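PDB 7A03: M32 carboxypeptidase from Chitinophagaceae bacterium, which probably removes amino acids one at a time from the C-terminal end of peptides as a metal-dependent carboxypeptidase of the M32 family. Local coordinates for residues P237-F242 and V247-R252; L214-L219 and Y224-G229; T175-V180 and I364-E369; L348-A353 and P420-G425; E336-I341 and A494-R499. All blocks are in the same frame, centred on the assembly; numbering follows the deposited sequence. Where two conformers were deposited one is given.

Contact 1 of 5, residues P237-F242 and V247-R252; sequences PFTTSF and VRVTTR
T240 and R248 face each other as the hydrogen-bonded pair of an antiparallel beta hairpin, each N-H held by the other's carbonyl: T240 N to R248 O is 2.9 Å, R248 N to T240 O 2.8 Å, both nearly straight. T250 N gives to F238 O, while F238 N turns to a side chain, meeting T250 OG1 at 3.0 Å with a bent angle of 139°. Beta-branched threonine suits an extended strand, and its hydroxyl, also bonded to S234, takes up an N-H the backbone leaves over; T250 CG2 lies over the F238 ring. R248 runs extended across F242, whose CE2 lies over the guanidinium face, 3.3 Å from R248 NE, which makes a salt bridge with D246. Replacing R248 by alanine would probably cost D246 that bridge and bare F242 near CE2. T239 OG1 bonds E268 of a probable metal-binding HExxH sequence on helix 258-277, and S241 OG, in one conformer, bonds E275 there. V247 and V249 bond the backbone of 228-232, and helix 9-37 packs against F238, T240 and F242.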
# COMPACT_ATOMS: atom_id res chain seq x y z
N PRO A 237 2.07 -10.86 5.01
CA PRO A 237 0.91 -10.92 4.12
C PRO A 237 1.04 -10.00 2.91
O PRO A 237 1.52 -8.87 3.00
CB PRO A 237 -0.25 -10.48 5.02
CG PRO A 237 0.18 -10.94 6.39
CD PRO A 237 1.69 -10.76 6.43
N PHE A 238 0.58 -10.49 1.77
CA PHE A 238 0.59 -9.71 0.54
C PHE A 238 -0.46 -10.24 -0.41
O PHE A 238 -1.05 -11.31 -0.20
CB PHE A 238 1.98 -9.68 -0.13
CG PHE A 238 2.45 -11.01 -0.69
CD1 PHE A 238 3.13 -11.92 0.12
CD2 PHE A 238 2.20 -11.35 -2.00
CE1 PHE A 238 3.58 -13.15 -0.38
CE2 PHE A 238 2.65 -12.58 -2.51
CZ PHE A 238 3.33 -13.48 -1.69
N THR A 239 -0.69 -9.47 -1.47
CA THR A 239 -1.56 -9.83 -2.58
C THR A 239 -0.73 -9.75 -3.85
O THR A 239 0.05 -8.82 -4.04
CB THR A 239 -2.75 -8.85 -2.66
OG1 THR A 239 -3.55 -8.97 -1.48
CG2 THR A 239 -3.63 -9.15 -3.87
N THR A 240 -0.90 -10.74 -4.74
CA THR A 240 -0.22 -10.74 -6.02
C THR A 240 -1.17 -11.25 -7.08
O THR A 240 -1.93 -12.20 -6.86
CB THR A 240 1.07 -11.59 -5.99
OG1 THR A 240 1.82 -11.39 -7.20
CG2 THR A 240 0.76 -13.09 -5.84
N SER A 241 -1.14 -10.63 -8.25
CA SER A 241 -1.98 -11.04 -9.36
C SER A 241 -1.12 -11.46 -10.54
O SER A 241 -0.18 -10.74 -10.93
CB SER A 241 -2.93 -9.92 -9.77
OG SER A 241 -2.20 -8.82 -10.27
N PHE A 242 -1.42 -12.63 -11.09
CA PHE A 242 -0.78 -13.13 -12.31
C PHE A 242 -1.59 -12.80 -13.55
O PHE A 242 -1.13 -13.04 -14.67
CB PHE A 242 -0.56 -14.65 -12.22
CG PHE A 242 0.11 -15.11 -10.96
CD1 PHE A 242 1.01 -14.28 -10.29
CD2 PHE A 242 -0.14 -16.37 -10.44
CE1 PHE A 242 1.61 -14.68 -9.12
CE2 PHE A 242 0.49 -16.79 -9.28
CZ PHE A 242 1.36 -15.95 -8.61
N VAL A 247 -5.47 -14.32 -8.69
CA VAL A 247 -5.12 -13.28 -7.73
C VAL A 247 -4.99 -13.94 -6.38
O VAL A 247 -5.98 -14.40 -5.81
CB VAL A 247 -6.17 -12.17 -7.70
CG1 VAL A 247 -5.78 -11.12 -6.63
CG2 VAL A 247 -6.33 -11.54 -9.08
N ARG A 248 -3.77 -14.00 -5.85
CA ARG A 248 -3.46 -14.81 -4.68
C ARG A 248 -3.12 -13.92 -3.50
O ARG A 248 -2.51 -12.85 -3.65
CB ARG A 248 -2.31 -15.81 -4.98
CG ARG A 248 -2.63 -16.67 -6.20
CD ARG A 248 -1.64 -17.81 -6.38
NE ARG A 248 -1.88 -18.48 -7.64
CZ ARG A 248 -1.20 -19.54 -8.06
NH1 ARG A 248 -0.29 -20.10 -7.26
NH2 ARG A 248 -1.45 -20.04 -9.25
N VAL A 249 -3.54 -14.35 -2.31
CA VAL A 249 -3.27 -13.64 -1.07
C VAL A 249 -2.52 -14.54 -0.11
O VAL A 249 -2.61 -15.78 -0.16
CB VAL A 249 -4.56 -13.11 -0.42
CG1 VAL A 249 -5.24 -12.14 -1.34
CG2 VAL A 249 -5.50 -14.25 -0.04
N THR A 250 -1.76 -13.93 0.79
CA THR A 250 -1.16 -14.67 1.88
C THR A 250 -1.57 -14.06 3.21
O THR A 250 -2.00 -12.90 3.28
CB THR A 250 0.37 -14.75 1.76
OG1 THR A 250 0.93 -13.44 1.94
CG2 THR A 250 0.77 -15.26 0.38
N THR A 251 -1.47 -14.86 4.26
CA THR A 251 -1.73 -14.36 5.59
C THR A 251 -0.77 -15.04 6.54
O THR A 251 0.02 -15.91 6.15
CB THR A 251 -3.21 -14.53 5.97
OG1 THR A 251 -3.48 -13.79 7.17
CG2 THR A 251 -3.56 -16.01 6.17
N ARG A 252 -0.83 -14.63 7.80
CA ARG A 252 -0.05 -15.24 8.86
C ARG A 252 -0.95 -15.37 10.07
O ARG A 252 -1.81 -14.52 10.31
CB ARG A 252 1.17 -14.38 9.22
CG ARG A 252 0.84 -12.91 9.34
CD ARG A 252 2.02 -12.10 9.83
NE ARG A 252 1.61 -10.75 10.23
CZ ARG A 252 2.13 -10.08 11.25
NH1 ARG A 252 3.10 -10.63 11.98
NH2 ARG A 252 1.69 -8.87 11.55

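Contact 2 of 5, residues L214-L219 and Y224-G229; sequences LGIDLL and YDMSAG
The connection from helix 208-222 into strand 229-233 begins here, with L219 near the end of the helix meeting Y224 at the start of the loop. L219 O accepts from Y224 N at 3.0 Å, the donor tilted 30° from the carbonyl plane, and this one backbone bond ties the loop to the last turns of the helix. Y224 then lies alongside L219, both side chains pointing the same way, with Y224 CD2 3.9 Å from L219 CB. With CG anti to the backbone N (chi1 -176°), the tyrosine ring reaches past the leucine, and its hydroxyl is within hydrogen-bonding distance of the V247 and R230 carbonyls, which must share its one proton; an aromatic ring with a polar end suits a place that is greasy along its flank and polar at its tip. From D225 to A228 the chain makes a type I beta turn overlaid with an Asx turn, D225 OD1 taking S227 N at 3.0 Å from above the carboxylate plane. M226, inside this turn, swings back to the helix. In one of its two conformers the flexible thioether chain bends at chi3, bringing CE to 4.0 Å from L219 CB and SD to 4.1 Å from I216 CG2.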
# COMPACT_ATOMS: atom_id res chain seq x y z
N LEU A 214 -11.74 -19.13 9.47
CA LEU A 214 -12.41 -17.85 9.65
C LEU A 214 -12.01 -16.88 8.54
O LEU A 214 -12.86 -16.21 7.94
CB LEU A 214 -12.05 -17.27 11.01
CG LEU A 214 -12.42 -15.80 11.26
CD1 LEU A 214 -13.92 -15.63 11.14
CD2 LEU A 214 -11.94 -15.36 12.63
N GLY A 215 -10.70 -16.80 8.27
CA GLY A 215 -10.23 -15.89 7.22
C GLY A 215 -10.73 -16.28 5.85
O GLY A 215 -11.15 -15.42 5.05
N ILE A 216 -10.70 -17.58 5.54
CA ILE A 216 -11.28 -18.05 4.27
C ILE A 216 -12.75 -17.65 4.16
O ILE A 216 -13.21 -17.19 3.10
CB ILE A 216 -11.09 -19.57 4.14
CG1 ILE A 216 -9.60 -19.95 4.10
CG2 ILE A 216 -11.88 -20.08 2.94
CD1 ILE A 216 -8.90 -19.55 2.81
N ASP A 217 -13.52 -17.85 5.23
CA ASP A 217 -14.94 -17.51 5.22
C ASP A 217 -15.15 -16.02 5.00
O ASP A 217 -16.01 -15.61 4.21
CB ASP A 217 -15.56 -17.90 6.56
CG ASP A 217 -15.84 -19.38 6.68
OD1 ASP A 217 -15.59 -20.14 5.71
OD2 ASP A 217 -16.33 -19.79 7.76
N LEU A 218 -14.37 -15.19 5.69
CA LEU A 218 -14.51 -13.75 5.51
C LEU A 218 -14.19 -13.32 4.09
O LEU A 218 -14.90 -12.51 3.50
CB LEU A 218 -13.62 -13.02 6.52
CG LEU A 218 -14.09 -13.15 7.96
CD1 LEU A 218 -13.06 -12.56 8.89
CD2 LEU A 218 -15.46 -12.47 8.13
N LEU A 219 -13.12 -13.88 3.51
CA LEU A 219 -12.80 -13.56 2.12
C LEU A 219 -13.93 -13.96 1.18
O LEU A 219 -14.31 -13.19 0.28
CB LEU A 219 -11.51 -14.26 1.72
CG LEU A 219 -10.22 -13.69 2.34
CD1 LEU A 219 -9.07 -14.69 2.15
CD2 LEU A 219 -9.93 -12.35 1.69
N TYR A 224 -14.40 -12.50 -2.64
CA TYR A 224 -13.20 -13.03 -3.27
C TYR A 224 -13.53 -14.31 -4.02
O TYR A 224 -14.17 -15.22 -3.47
CB TYR A 224 -12.18 -13.30 -2.17
CG TYR A 224 -10.79 -13.76 -2.60
CD1 TYR A 224 -10.14 -13.19 -3.69
CD2 TYR A 224 -10.13 -14.75 -1.88
CE1 TYR A 224 -8.86 -13.62 -4.05
CE2 TYR A 224 -8.87 -15.17 -2.23
CZ TYR A 224 -8.25 -14.61 -3.32
OH TYR A 224 -6.98 -15.03 -3.65
N ASP A 225 -13.14 -14.38 -5.28
CA ASP A 225 -13.46 -15.53 -6.13
C ASP A 225 -12.35 -16.55 -5.95
O ASP A 225 -11.24 -16.39 -6.48
CB ASP A 225 -13.60 -15.07 -7.58
CG ASP A 225 -13.93 -16.22 -8.54
OD1 ASP A 225 -14.00 -17.38 -8.10
OD2 ASP A 225 -14.13 -15.93 -9.74
N MET A 226 -12.61 -17.60 -5.17
CA MET A 226 -11.57 -18.59 -4.91
C MET A 226 -11.47 -19.67 -5.98
O MET A 226 -10.75 -20.65 -5.78
CB MET A 226 -11.68 -19.13 -3.48
CG MET A 226 -10.95 -18.21 -2.51
SD MET A 226 -11.09 -18.58 -0.76
CE MET A 226 -12.51 -17.58 -0.33
N SER A 227 -12.17 -19.50 -7.11
CA SER A 227 -11.80 -20.21 -8.34
C SER A 227 -10.85 -19.38 -9.21
O SER A 227 -10.38 -19.87 -10.24
CB SER A 227 -13.03 -20.61 -9.16
OG SER A 227 -13.94 -21.39 -8.40
N ALA A 228 -10.56 -18.15 -8.80
CA ALA A 228 -9.65 -17.23 -9.47
C ALA A 228 -8.62 -16.70 -8.49
O ALA A 228 -8.10 -15.58 -8.65
CB ALA A 228 -10.41 -16.09 -10.14
N GLY A 229 -8.34 -17.47 -7.46
CA GLY A 229 -7.43 -17.07 -6.41
C GLY A 229 -7.33 -18.16 -5.39
O GLY A 229 -7.96 -19.23 -5.51

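Contact 3 of 5, residues T175-V180 and I364-E369; sequences TIFTEV and IRYEIE
F177 lays one side of its ring over a face of Y366, the nearest atoms being F177 CD2 and Y366 CD2 at 3.6 Å. The rings form an offset stack: their centroids are 5.0 Å apart and the planes open by 30°, so F177 CD2 and CE2 sit above the rim of the tyrosine, towards Y366 CG and CD2, and the centres do not coincide. F177 CE2 comes within 3.9 Å of Y366 CG. In this part of helices 170-192 and 358-374 the backbones stay apart, F177 CA and Y366 CA being 8.9 Å from each other, and large flat side chains suit that spacing because two rings can bridge it. Y366 reaches across with CG anti to its own N (chi1 166°), and its hydroxyl bonds D174, three residues before F177 on the facing helix. Helix 420-439 adjoins the pair, with S423 against F177 and P420 against Y366. A leucine in place of Y366 would probably lose the flat face beneath F177 and leave D174 without its phenol partner. Across these two segments no hydrogen bond forms, so the stack itself is held by dispersion and hydrophobic burial, while the tyrosine's polar end adds a directional tie between the same two helices.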
# COMPACT_ATOMS: atom_id res chain seq x y z
N THR A 175 0.01 20.36 2.84
CA THR A 175 -1.32 20.69 3.32
C THR A 175 -1.94 19.51 4.07
O THR A 175 -2.46 19.66 5.19
CB THR A 175 -2.18 21.12 2.14
OG1 THR A 175 -1.65 22.34 1.60
CG2 THR A 175 -3.65 21.31 2.54
N ILE A 176 -1.88 18.31 3.48
CA ILE A 176 -2.48 17.14 4.12
C ILE A 176 -1.82 16.85 5.47
O ILE A 176 -2.50 16.57 6.46
CB ILE A 176 -2.45 15.93 3.18
CG1 ILE A 176 -3.48 16.13 2.08
CG2 ILE A 176 -2.75 14.65 3.94
CD1 ILE A 176 -3.32 15.20 0.90
N PHE A 177 -0.49 16.89 5.52
CA PHE A 177 0.17 16.50 6.76
C PHE A 177 0.09 17.57 7.83
O PHE A 177 0.11 17.24 9.02
CB PHE A 177 1.61 16.03 6.51
CG PHE A 177 1.70 14.66 5.88
CD1 PHE A 177 1.24 13.53 6.55
CD2 PHE A 177 2.23 14.51 4.61
CE1 PHE A 177 1.32 12.27 5.96
CE2 PHE A 177 2.30 13.25 4.02
CZ PHE A 177 1.84 12.12 4.70
N THR A 178 -0.04 18.84 7.44
CA THR A 178 -0.37 19.87 8.42
C THR A 178 -1.73 19.60 9.03
O THR A 178 -1.92 19.77 10.24
CB THR A 178 -0.32 21.24 7.75
OG1 THR A 178 1.02 21.52 7.33
CG2 THR A 178 -0.79 22.34 8.71
N GLU A 179 -2.69 19.14 8.21
CA GLU A 179 -3.98 18.75 8.77
C GLU A 179 -3.85 17.53 9.68
O GLU A 179 -4.47 17.49 10.75
CB GLU A 179 -4.99 18.51 7.64
CG GLU A 179 -5.52 19.79 7.04
CD GLU A 179 -5.98 19.66 5.59
OE1 GLU A 179 -5.79 18.58 4.99
OE2 GLU A 179 -6.54 20.64 5.05
N VAL A 180 -3.06 16.53 9.28
CA VAL A 180 -2.80 15.39 10.16
C VAL A 180 -2.32 15.88 11.52
O VAL A 180 -2.87 15.50 12.56
CB VAL A 180 -1.80 14.41 9.51
CG1 VAL A 180 -1.25 13.45 10.55
CG2 VAL A 180 -2.45 13.65 8.37
N ILE A 364 6.52 11.70 9.65
CA ILE A 364 7.92 11.87 10.02
C ILE A 364 8.80 11.45 8.85
O ILE A 364 9.71 12.20 8.44
CB ILE A 364 8.24 11.09 11.31
CG1 ILE A 364 7.58 11.80 12.50
CG2 ILE A 364 9.74 10.98 11.49
CD1 ILE A 364 7.42 10.93 13.71
N ARG A 365 8.46 10.32 8.22
CA ARG A 365 9.25 9.87 7.07
C ARG A 365 9.15 10.89 5.94
O ARG A 365 10.16 11.24 5.31
CB ARG A 365 8.79 8.48 6.64
CG ARG A 365 9.22 7.38 7.63
CD ARG A 365 8.27 6.18 7.58
NE ARG A 365 8.66 5.08 8.48
CZ ARG A 365 8.58 5.13 9.81
NH1 ARG A 365 8.14 6.21 10.43
NH2 ARG A 365 8.94 4.08 10.55
N TYR A 366 7.95 11.46 5.75
CA TYR A 366 7.80 12.44 4.69
C TYR A 366 8.71 13.63 4.95
O TYR A 366 9.51 14.03 4.08
CB TYR A 366 6.32 12.83 4.56
CG TYR A 366 6.07 14.05 3.74
CD1 TYR A 366 6.12 14.02 2.35
CD2 TYR A 366 5.75 15.26 4.36
CE1 TYR A 366 5.90 15.16 1.62
CE2 TYR A 366 5.51 16.41 3.62
CZ TYR A 366 5.59 16.34 2.24
OH TYR A 366 5.35 17.45 1.47
N GLU A 367 8.70 14.15 6.19
CA GLU A 367 9.48 15.36 6.42
C GLU A 367 10.95 15.06 6.25
O GLU A 367 11.68 15.82 5.59
CB GLU A 367 9.19 15.98 7.79
CG GLU A 367 7.71 16.29 8.05
CD GLU A 367 7.13 17.40 7.18
OE1 GLU A 367 7.90 18.18 6.57
OE2 GLU A 367 5.89 17.49 7.10
N ILE A 368 11.38 13.89 6.73
CA ILE A 368 12.78 13.54 6.64
C ILE A 368 13.18 13.38 5.19
O ILE A 368 14.18 13.94 4.73
CB ILE A 368 13.08 12.29 7.48
CG1 ILE A 368 13.14 12.68 8.96
CG2 ILE A 368 14.37 11.62 7.02
CD1 ILE A 368 13.18 11.50 9.88
N GLU A 369 12.35 12.67 4.41
CA GLU A 369 12.72 12.48 3.01
C GLU A 369 12.78 13.81 2.31
O GLU A 369 13.73 14.08 1.55
CB GLU A 369 11.76 11.53 2.30
CG GLU A 369 12.00 10.09 2.64
CD GLU A 369 11.10 9.16 1.90
OE1 GLU A 369 10.41 9.62 0.96
OE2 GLU A 369 11.08 7.96 2.25

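Contact 4 of 5, residues L348-A353 and P420-G425; sequences LIRTEA and PTYSLG
R350 and Y422 carry this contact, a cation-pi pair between the loop that precedes helix 358-374 and the first part of helix 420-439. The arginine brings one corner of its guanidinium over the tyrosine ring: R350 NH1 stands 4.0 Å from Y422 CZ, above the plane and displaced towards the rim at the phenol end. R350 CZ lies 4.9 Å from the centroid of the Y422 ring, and the two planes are inclined by 30°, so the groups lean together without being strictly parallel. Although the CA atoms of R350 and Y422 are 10.8 Å apart, the arginine can span much of the gap because it leaves the backbone with CG anti to its N (chi1 173°) and then bends at chi3, which turns the guanidinium to face the ring. A long, jointed side chain suits this task, and a broad aromatic one suits the receiving end. Y422 OH bonds H410 NE2. Y422 also lies near, without touching, the residues of the probable HExxH site, and a glycerol close to it, probably from the crystallisation liquor, may mark a pocket. With NE salt-bridged to D408 and NH1 bonded to Y358 OH, the guanidinium still lies over the tyrosine ring; because D408 also serves R365, its charge is shared, and the ring's pi electrons are likely to ease the positive charge of R350 further.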
# COMPACT_ATOMS: atom_id res chain seq x y z
N LEU A 348 6.40 2.79 18.66
CA LEU A 348 7.67 3.00 17.98
C LEU A 348 7.70 2.47 16.55
O LEU A 348 8.41 3.03 15.71
CB LEU A 348 8.80 2.34 18.78
CG LEU A 348 9.10 3.03 20.12
CD1 LEU A 348 9.83 2.10 21.06
CD2 LEU A 348 9.92 4.28 19.87
N ILE A 349 6.95 1.41 16.26
CA ILE A 349 7.07 0.66 15.01
C ILE A 349 5.87 0.96 14.12
O ILE A 349 4.73 0.67 14.50
CB ILE A 349 7.19 -0.85 15.26
CG1 ILE A 349 8.37 -1.14 16.20
CG2 ILE A 349 7.32 -1.60 13.93
CD1 ILE A 349 9.72 -0.69 15.66
N ARG A 350 6.14 1.51 12.93
CA ARG A 350 5.09 1.89 12.00
C ARG A 350 4.18 0.71 11.66
O ARG A 350 2.95 0.85 11.63
CB ARG A 350 5.70 2.48 10.73
CG ARG A 350 4.71 2.77 9.60
CD ARG A 350 5.42 3.15 8.29
NE ARG A 350 6.30 2.08 7.81
CZ ARG A 350 5.88 1.03 7.11
NH1 ARG A 350 4.60 0.91 6.80
NH2 ARG A 350 6.72 0.07 6.72
N THR A 351 4.76 -0.47 11.39
CA THR A 351 3.95 -1.59 10.94
C THR A 351 3.02 -2.13 12.02
O THR A 351 2.10 -2.89 11.70
CB THR A 351 4.82 -2.72 10.37
OG1 THR A 351 5.77 -3.14 11.37
CG2 THR A 351 5.56 -2.24 9.12
N GLU A 352 3.22 -1.73 13.28
CA GLU A 352 2.37 -2.15 14.39
C GLU A 352 1.41 -1.06 14.85
O GLU A 352 0.64 -1.28 15.79
CB GLU A 352 3.24 -2.58 15.58
CG GLU A 352 4.03 -3.86 15.36
CD GLU A 352 5.24 -3.95 16.28
OE1 GLU A 352 5.21 -3.34 17.37
OE2 GLU A 352 6.22 -4.62 15.91
N ALA A 353 1.43 0.10 14.22
CA ALA A 353 0.69 1.25 14.71
C ALA A 353 -0.80 1.16 14.37
O ALA A 353 -1.20 0.66 13.32
CB ALA A 353 1.28 2.53 14.13
N PRO A 420 4.45 8.30 1.60
CA PRO A 420 3.17 9.04 1.64
C PRO A 420 1.99 8.24 1.11
O PRO A 420 0.86 8.46 1.57
CB PRO A 420 3.45 10.29 0.80
CG PRO A 420 4.92 10.48 0.89
CD PRO A 420 5.51 9.09 0.93
N THR A 421 2.23 7.31 0.16
CA THR A 421 1.11 6.57 -0.42
C THR A 421 0.33 5.80 0.64
O THR A 421 -0.89 5.66 0.50
CB THR A 421 1.57 5.65 -1.55
OG1 THR A 421 2.45 4.64 -1.04
CG2 THR A 421 2.28 6.46 -2.63
N TYR A 422 0.98 5.32 1.70
CA TYR A 422 0.23 4.61 2.74
C TYR A 422 -0.85 5.52 3.32
O TYR A 422 -2.04 5.13 3.39
CB TYR A 422 1.15 4.11 3.86
CG TYR A 422 2.17 3.07 3.48
CD1 TYR A 422 1.82 1.73 3.36
CD2 TYR A 422 3.49 3.43 3.28
CE1 TYR A 422 2.76 0.78 3.04
CE2 TYR A 422 4.44 2.48 2.94
CZ TYR A 422 4.07 1.16 2.83
OH TYR A 422 5.03 0.22 2.50
N SER A 423 -0.48 6.74 3.70
CA SER A 423 -1.47 7.66 4.25
C SER A 423 -2.48 8.06 3.21
O SER A 423 -3.68 8.12 3.51
CB SER A 423 -0.83 8.91 4.85
OG SER A 423 -0.17 8.57 6.06
N LEU A 424 -2.03 8.27 1.96
CA LEU A 424 -3.00 8.62 0.93
C LEU A 424 -4.04 7.52 0.82
O LEU A 424 -5.25 7.80 0.74
CB LEU A 424 -2.28 8.85 -0.40
CG LEU A 424 -1.36 10.07 -0.52
CD1 LEU A 424 -0.68 10.12 -1.90
CD2 LEU A 424 -2.16 11.34 -0.29
N GLY A 425 -3.59 6.26 0.90
CA GLY A 425 -4.53 5.17 0.80
C GLY A 425 -5.59 5.28 1.88
O GLY A 425 -6.80 5.24 1.59

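Contact 5 of 5, residues E336-I341 and A494-R499; sequences EFYKAI and AGKFLR
Two helices of this largely alpha-helical M32 fold, 334-341 and 486-497, come together here near the C-terminus of the chain, with K339 CA and F497 CA 9.1 Å apart. The van der Waals part of the contact sets the Y338 hydroxyl against the methylenes of K496. Y338 leaves its helix with CG anti to the backbone N (chi1 170°), so the phenol extends to the lysine: Y338 OH is 3.5 Å from K496 CG and 3.6 Å from K496 CD. K496 CG also sits over the centre of the F497 ring, its sequence neighbour, which places the stem between two aromatic residues. A lysine fits such a place because its greasy chain can be buried while its amine travels on to polar partners. The charged interactions accordingly lie at the ends of the lysine side chains. K496 bends at chi3, and its NZ makes a salt bridge with E355 and hydrogen bonds with N342 and Y492. K339, bent at chi2, runs towards the same helix end; its amine bonds O of G500, the last residue of the chain, and the approach of K339 NZ to K496 O, 3.8 Å, is proximity alone. No direct hydrogen bond links the two segments, and a water does that work. It lies in the plane of the Y338 ring, 2.6 Å from Y338 OH, and donates to K496 O at 2.8 Å.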
# COMPACT_ATOMS: atom_id res chain seq x y z
N GLU A 336 -17.05 -4.32 24.23
CA GLU A 336 -15.67 -4.55 24.66
C GLU A 336 -14.79 -4.97 23.50
O GLU A 336 -13.65 -4.49 23.36
CB GLU A 336 -15.64 -5.60 25.77
CG GLU A 336 -16.30 -5.13 27.04
CD GLU A 336 -16.41 -6.21 28.09
OE1 GLU A 336 -16.84 -7.33 27.74
OE2 GLU A 336 -16.09 -5.95 29.27
N PHE A 337 -15.30 -5.87 22.65
CA PHE A 337 -14.53 -6.33 21.51
C PHE A 337 -14.26 -5.19 20.53
O PHE A 337 -13.14 -5.02 20.04
CB PHE A 337 -15.28 -7.48 20.83
CG PHE A 337 -14.52 -8.09 19.69
CD1 PHE A 337 -13.56 -9.07 19.92
CD2 PHE A 337 -14.77 -7.68 18.39
CE1 PHE A 337 -12.86 -9.63 18.86
CE2 PHE A 337 -14.07 -8.24 17.35
CZ PHE A 337 -13.12 -9.21 17.58
N TYR A 338 -15.29 -4.37 20.27
CA TYR A 338 -15.16 -3.24 19.34
C TYR A 338 -14.12 -2.24 19.84
O TYR A 338 -13.24 -1.78 19.07
CB TYR A 338 -16.54 -2.59 19.22
CG TYR A 338 -16.60 -1.26 18.51
CD1 TYR A 338 -16.23 -1.14 17.17
CD2 TYR A 338 -17.03 -0.13 19.17
CE1 TYR A 338 -16.29 0.08 16.52
CE2 TYR A 338 -17.10 1.09 18.53
CZ TYR A 338 -16.73 1.19 17.21
OH TYR A 338 -16.80 2.41 16.58
N LYS A 339 -14.16 -1.93 21.13
CA LYS A 339 -13.17 -1.02 21.68
C LYS A 339 -11.77 -1.63 21.63
O LYS A 339 -10.79 -0.94 21.32
CB LYS A 339 -13.55 -0.65 23.11
CG LYS A 339 -14.81 0.22 23.20
CD LYS A 339 -14.67 1.46 22.31
CE LYS A 339 -15.98 2.24 22.20
NZ LYS A 339 -15.77 3.50 21.43
N ALA A 340 -11.66 -2.94 21.87
CA ALA A 340 -10.35 -3.58 21.92
C ALA A 340 -9.69 -3.64 20.55
O ALA A 340 -8.46 -3.51 20.44
CB ALA A 340 -10.52 -4.99 22.48
N ILE A 341 -10.48 -3.87 19.50
CA ILE A 341 -9.92 -3.90 18.15
C ILE A 341 -9.69 -2.50 17.60
O ILE A 341 -9.11 -2.36 16.52
CB ILE A 341 -10.74 -4.79 17.20
CG1 ILE A 341 -12.13 -4.19 16.99
CG2 ILE A 341 -10.80 -6.21 17.75
CD1 ILE A 341 -12.73 -4.47 15.65
N ALA A 494 -12.90 10.75 14.30
CA ALA A 494 -13.56 11.39 15.43
C ALA A 494 -14.86 10.68 15.77
O ALA A 494 -15.16 10.46 16.95
CB ALA A 494 -13.81 12.87 15.12
N GLY A 495 -15.64 10.29 14.76
CA GLY A 495 -16.89 9.60 15.03
C GLY A 495 -16.68 8.29 15.76
O GLY A 495 -17.49 7.91 16.62
N LYS A 496 -15.58 7.60 15.45
CA LYS A 496 -15.32 6.34 16.15
C LYS A 496 -14.67 6.55 17.51
O LYS A 496 -14.97 5.80 18.45
CB LYS A 496 -14.48 5.42 15.26
CG LYS A 496 -13.87 4.26 15.99
CD LYS A 496 -13.61 3.10 15.05
CE LYS A 496 -12.64 3.49 13.97
NZ LYS A 496 -12.20 2.27 13.23
N PHE A 497 -13.80 7.55 17.67
CA PHE A 497 -12.96 7.65 18.86
C PHE A 497 -13.40 8.69 19.90
O PHE A 497 -12.90 8.64 21.03
CB PHE A 497 -11.50 7.91 18.45
CG PHE A 497 -10.87 6.75 17.75
CD1 PHE A 497 -10.58 5.59 18.46
CD2 PHE A 497 -10.60 6.79 16.39
CE1 PHE A 497 -10.01 4.51 17.83
CE2 PHE A 497 -10.02 5.71 15.75
CZ PHE A 497 -9.73 4.57 16.47
N LEU A 498 -14.30 9.62 19.57
CA LEU A 498 -14.51 10.79 20.42
C LEU A 498 -15.87 10.92 21.09
O LEU A 498 -16.01 11.75 22.00
CB LEU A 498 -14.28 12.08 19.61
CG LEU A 498 -12.85 12.58 19.64
CD1 LEU A 498 -12.81 14.05 19.30
CD2 LEU A 498 -12.21 12.31 21.00
N ARG A 499 -16.88 10.19 20.66
CA ARG A 499 -18.21 10.32 21.24
C ARG A 499 -18.70 8.98 21.77
O ARG A 499 -19.87 8.62 21.61
CB ARG A 499 -19.20 10.96 20.27
CG ARG A 499 -18.95 10.62 18.81
CD ARG A 499 -20.14 10.98 17.92
NE ARG A 499 -20.23 10.07 16.77
CZ ARG A 499 -20.84 8.89 16.80
NH1 ARG A 499 -20.88 8.12 15.72
NH2 ARG A 499 -21.43 8.49 17.92
O HOH W 1 -17.30 4.28 18.37

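Contacts 1 and 2 are neighbours in series, their centres 11 Å apart, and they touch directly, A228 O lying 2.9 Å from V247 N. Contacts 3 and 4 adjoin in the same way, with centres 12 Å apart and R365 NH2 packed 3.6 Å from R350 CB; along the chain their segments alternate. Contact 5 stands apart, about 8 Å from contact 2 and 9 Å from contact 4 between nearest atoms. The HExxH residues H267, E268 and H271, probably the metal ligands and catalytic glutamate as in other metallopeptidases of this type, carry no metal here; T239 of contact 1 touches them, while L219 of contact 2 and Y422 of contact 4 lie near without touching.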